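Local coordinates for protein 2-oxoglutarate-dependent dioxygenase tropC (Talaromyces stipitatus, PDB 6XJJ) that catalyses the oxidative ring expansion that forms the tropolone ring, as a non-haem iron, 2-oxoglutarate-dependent dioxygenase of a fungal pathway, at residues T244-Q254 with F281-W292. Sequence-based numbering, arbitrary orientation.
Sequences TDFGCVSILLQ and FVINMGDTMHRW. With FE (Fe (III) ion), chain B.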
# COMPACT_ATOMS: atom_id res chain seq x y z
N THR A 244 9.87 3.91 -6.49
CA THR A 244 8.57 3.51 -7.00
C THR A 244 8.20 2.19 -6.37
O THR A 244 9.06 1.41 -5.92
CB THR A 244 8.56 3.36 -8.53
OG1 THR A 244 9.45 2.31 -8.91
CG2 THR A 244 8.98 4.64 -9.19
N ASP A 245 6.90 1.92 -6.32
CA ASP A 245 6.41 0.62 -5.92
C ASP A 245 6.48 -0.31 -7.12
O ASP A 245 6.22 0.10 -8.25
CB ASP A 245 4.98 0.72 -5.40
CG ASP A 245 4.86 1.55 -4.13
OD1 ASP A 245 5.90 1.83 -3.49
OD2 ASP A 245 3.73 1.93 -3.77
N PHE A 246 6.85 -1.57 -6.88
CA PHE A 246 7.06 -2.48 -8.00
C PHE A 246 5.75 -3.13 -8.46
O PHE A 246 5.63 -3.49 -9.64
CB PHE A 246 8.07 -3.57 -7.64
CG PHE A 246 8.55 -4.37 -8.83
CD1 PHE A 246 9.60 -3.90 -9.61
CD2 PHE A 246 7.97 -5.59 -9.18
CE1 PHE A 246 10.06 -4.62 -10.70
CE2 PHE A 246 8.43 -6.31 -10.28
CZ PHE A 246 9.48 -5.82 -11.04
N GLY A 247 4.78 -3.29 -7.57
CA GLY A 247 3.59 -4.07 -7.85
C GLY A 247 2.57 -3.42 -8.78
O GLY A 247 2.92 -2.73 -9.74
N CYS A 248 1.29 -3.66 -8.49
CA CYS A 248 0.19 -3.14 -9.29
C CYS A 248 -0.52 -1.98 -8.60
O CYS A 248 -0.54 -0.86 -9.13
CB CYS A 248 -0.80 -4.27 -9.59
SG CYS A 248 -0.13 -5.65 -10.56
N VAL A 249 -1.10 -2.21 -7.43
CA VAL A 249 -1.87 -1.20 -6.70
C VAL A 249 -1.38 -1.19 -5.26
O VAL A 249 -1.08 -2.24 -4.69
CB VAL A 249 -3.38 -1.48 -6.77
CG1 VAL A 249 -4.17 -0.43 -5.97
CG2 VAL A 249 -3.85 -1.53 -8.22
N SER A 250 -1.26 0.01 -4.68
CA SER A 250 -0.93 0.16 -3.27
C SER A 250 -2.00 1.02 -2.62
O SER A 250 -2.48 1.98 -3.22
CB SER A 250 0.46 0.79 -3.07
OG SER A 250 1.48 0.00 -3.66
N ILE A 251 -2.35 0.68 -1.38
CA ILE A 251 -3.40 1.38 -0.64
C ILE A 251 -2.82 1.73 0.73
O ILE A 251 -2.47 0.83 1.50
CB ILE A 251 -4.67 0.53 -0.47
CG1 ILE A 251 -5.14 -0.03 -1.81
CG2 ILE A 251 -5.76 1.41 0.14
CD1 ILE A 251 -6.27 -1.03 -1.69
N LEU A 252 -2.75 3.02 1.03
CA LEU A 252 -2.07 3.51 2.22
C LEU A 252 -3.08 4.16 3.15
O LEU A 252 -3.98 4.87 2.70
CB LEU A 252 -0.99 4.53 1.83
CG LEU A 252 -0.12 5.18 2.91
CD1 LEU A 252 0.91 4.20 3.45
CD2 LEU A 252 0.54 6.45 2.36
N LEU A 253 -2.92 3.91 4.44
CA LEU A 253 -3.71 4.58 5.48
C LEU A 253 -2.78 5.47 6.29
O LEU A 253 -1.90 4.96 7.00
CB LEU A 253 -4.39 3.55 6.38
CG LEU A 253 -5.15 4.10 7.60
CD1 LEU A 253 -6.31 4.99 7.18
CD2 LEU A 253 -5.63 2.96 8.49
N GLN A 254 -2.97 6.78 6.20
CA GLN A 254 -2.15 7.69 6.97
C GLN A 254 -2.86 8.02 8.27
O GLN A 254 -4.02 7.66 8.49
CB GLN A 254 -1.87 8.97 6.20
CG GLN A 254 -1.49 8.79 4.77
CD GLN A 254 -1.02 10.09 4.20
OE1 GLN A 254 -0.76 11.02 4.94
NE2 GLN A 254 -1.17 10.23 2.90
N PHE A 281 -8.13 6.63 1.80
CA PHE A 281 -6.91 5.87 1.57
C PHE A 281 -6.16 6.49 0.40
O PHE A 281 -6.77 7.02 -0.54
CB PHE A 281 -7.23 4.41 1.28
CG PHE A 281 -7.96 3.71 2.39
CD1 PHE A 281 -7.26 3.13 3.43
CD2 PHE A 281 -9.34 3.64 2.39
CE1 PHE A 281 -7.92 2.49 4.46
CE2 PHE A 281 -10.02 3.00 3.42
CZ PHE A 281 -9.31 2.42 4.45
N VAL A 282 -4.83 6.42 0.45
CA VAL A 282 -3.99 6.87 -0.66
C VAL A 282 -3.76 5.69 -1.59
O VAL A 282 -3.32 4.63 -1.15
CB VAL A 282 -2.65 7.45 -0.18
CG1 VAL A 282 -1.77 7.81 -1.37
CG2 VAL A 282 -2.86 8.66 0.68
N ILE A 283 -4.05 5.90 -2.86
CA ILE A 283 -3.96 4.86 -3.88
C ILE A 283 -2.91 5.31 -4.88
O ILE A 283 -2.95 6.45 -5.35
CB ILE A 283 -5.31 4.64 -4.58
CG1 ILE A 283 -6.44 4.41 -3.57
CG2 ILE A 283 -5.20 3.51 -5.58
CD1 ILE A 283 -6.26 3.22 -2.69
N ASN A 284 -1.98 4.42 -5.20
CA ASN A 284 -1.05 4.69 -6.30
C ASN A 284 -0.79 3.43 -7.10
O ASN A 284 -0.95 2.30 -6.62
CB ASN A 284 0.28 5.22 -5.81
CG ASN A 284 0.97 4.26 -4.88
OD1 ASN A 284 0.32 3.65 -4.05
ND2 ASN A 284 2.23 4.00 -5.14
N MET A 285 -0.33 3.65 -8.32
CA MET A 285 0.01 2.58 -9.25
C MET A 285 1.48 2.21 -9.11
O MET A 285 2.32 3.04 -8.76
CB MET A 285 -0.28 3.04 -10.68
CG MET A 285 -1.70 3.57 -10.90
SD MET A 285 -3.02 2.34 -10.78
CE MET A 285 -3.55 2.51 -9.07
N GLY A 286 1.79 0.95 -9.40
CA GLY A 286 3.14 0.44 -9.37
C GLY A 286 3.70 0.19 -10.77
O GLY A 286 3.06 0.42 -11.79
N ASP A 287 4.94 -0.32 -10.78
CA ASP A 287 5.66 -0.51 -12.04
C ASP A 287 5.02 -1.60 -12.89
O ASP A 287 4.95 -1.47 -14.12
CB ASP A 287 7.12 -0.84 -11.75
CG ASP A 287 7.86 0.30 -11.09
OD1 ASP A 287 7.37 1.45 -11.18
OD2 ASP A 287 8.91 0.05 -10.46
N THR A 288 4.56 -2.68 -12.27
CA THR A 288 3.89 -3.74 -13.02
C THR A 288 2.65 -3.22 -13.73
O THR A 288 2.39 -3.57 -14.89
CB THR A 288 3.53 -4.90 -12.09
OG1 THR A 288 4.73 -5.44 -11.52
CG2 THR A 288 2.82 -6.01 -12.85
N MET A 289 1.86 -2.39 -13.06
CA MET A 289 0.72 -1.76 -13.72
C MET A 289 1.19 -0.79 -14.80
O MET A 289 0.58 -0.71 -15.87
CB MET A 289 -0.17 -1.04 -12.70
CG MET A 289 -1.47 -0.47 -13.28
SD MET A 289 -2.64 -1.73 -13.85
CE MET A 289 -3.16 -2.41 -12.28
N HIS A 290 2.26 -0.05 -14.53
CA HIS A 290 2.83 0.86 -15.52
C HIS A 290 3.12 0.11 -16.82
O HIS A 290 2.57 0.43 -17.88
CB HIS A 290 4.13 1.47 -15.00
CG HIS A 290 4.62 2.63 -15.82
ND1 HIS A 290 4.19 3.92 -15.60
CD2 HIS A 290 5.40 2.67 -16.93
CE1 HIS A 290 4.75 4.72 -16.49
NE2 HIS A 290 5.48 3.99 -17.31
N ARG A 291 4.01 -0.88 -16.75
CA ARG A 291 4.40 -1.64 -17.94
C ARG A 291 3.20 -2.32 -18.57
O ARG A 291 3.10 -2.43 -19.80
CB ARG A 291 5.44 -2.70 -17.59
CG ARG A 291 6.80 -2.21 -17.15
CD ARG A 291 7.74 -3.39 -17.16
NE ARG A 291 7.18 -4.53 -16.42
CZ ARG A 291 7.27 -4.69 -15.10
NH1 ARG A 291 7.90 -3.80 -14.35
NH2 ARG A 291 6.73 -5.76 -14.53
N TRP A 292 2.29 -2.82 -17.74
CA TRP A 292 1.20 -3.64 -18.26
C TRP A 292 0.17 -2.78 -18.98
O TRP A 292 -0.36 -3.20 -20.01
CB TRP A 292 0.68 -4.50 -17.11
CG TRP A 292 -0.54 -5.29 -17.31
CD1 TRP A 292 -0.96 -5.87 -18.47
CD2 TRP A 292 -1.37 -5.84 -16.28
NE1 TRP A 292 -2.09 -6.62 -18.24
CE2 TRP A 292 -2.34 -6.64 -16.90
CE3 TRP A 292 -1.40 -5.69 -14.88
CZ2 TRP A 292 -3.35 -7.28 -16.18
CZ3 TRP A 292 -2.40 -6.32 -14.17
CH2 TRP A 292 -3.36 -7.11 -14.82
FE FE B . 5.89 3.15 -1.43
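N284 and S250 hold the carboxylate of D245 from opposite faces: N284 ND2 donates to D245 OD2 at 2.9 Å in a nearly straight bond (175°), and S250 OG reaches the same oxygen at 3.0 Å. A chi1 of 59° sets N284 CG between its own backbone N and carbonyl carbon, from where the amide reaches D245, its plane 73° from the carboxylate's. A neutral amide and a small hydroxyl suit this place, for together they probably limit the carboxylate's rotation while D245 OD1 binds the iron at 2.4 Å. H243 and H302 complete the HxD...H facial triad of the double-stranded beta-helix (jelly-roll) fold, in which strands 249-253 and 281-285 run antiparallel, with S250-N284 and L252-V282 as hydrogen-bonded pairs.

Where strand gives way to helix, G286 is the N-cap; without a side chain, it lets the carbonyls of D245 and G247 come close to its CA. D287 N donates a hydrogen bond to D245 O, and T288 gives both N and OG1 to F246 O. T244 OG1 donates to the syn lone pair of D287 OD2 (2.8 Å), while D287 OD1 is hydrogen-bonded to S299 OG.

On the face of V249, I251, I283 and M285 the contact is apolar: I283 CD1 lies against I251 CG2, M285 CE approaches V249 CG2, and M289 CE, from the helix, does so too.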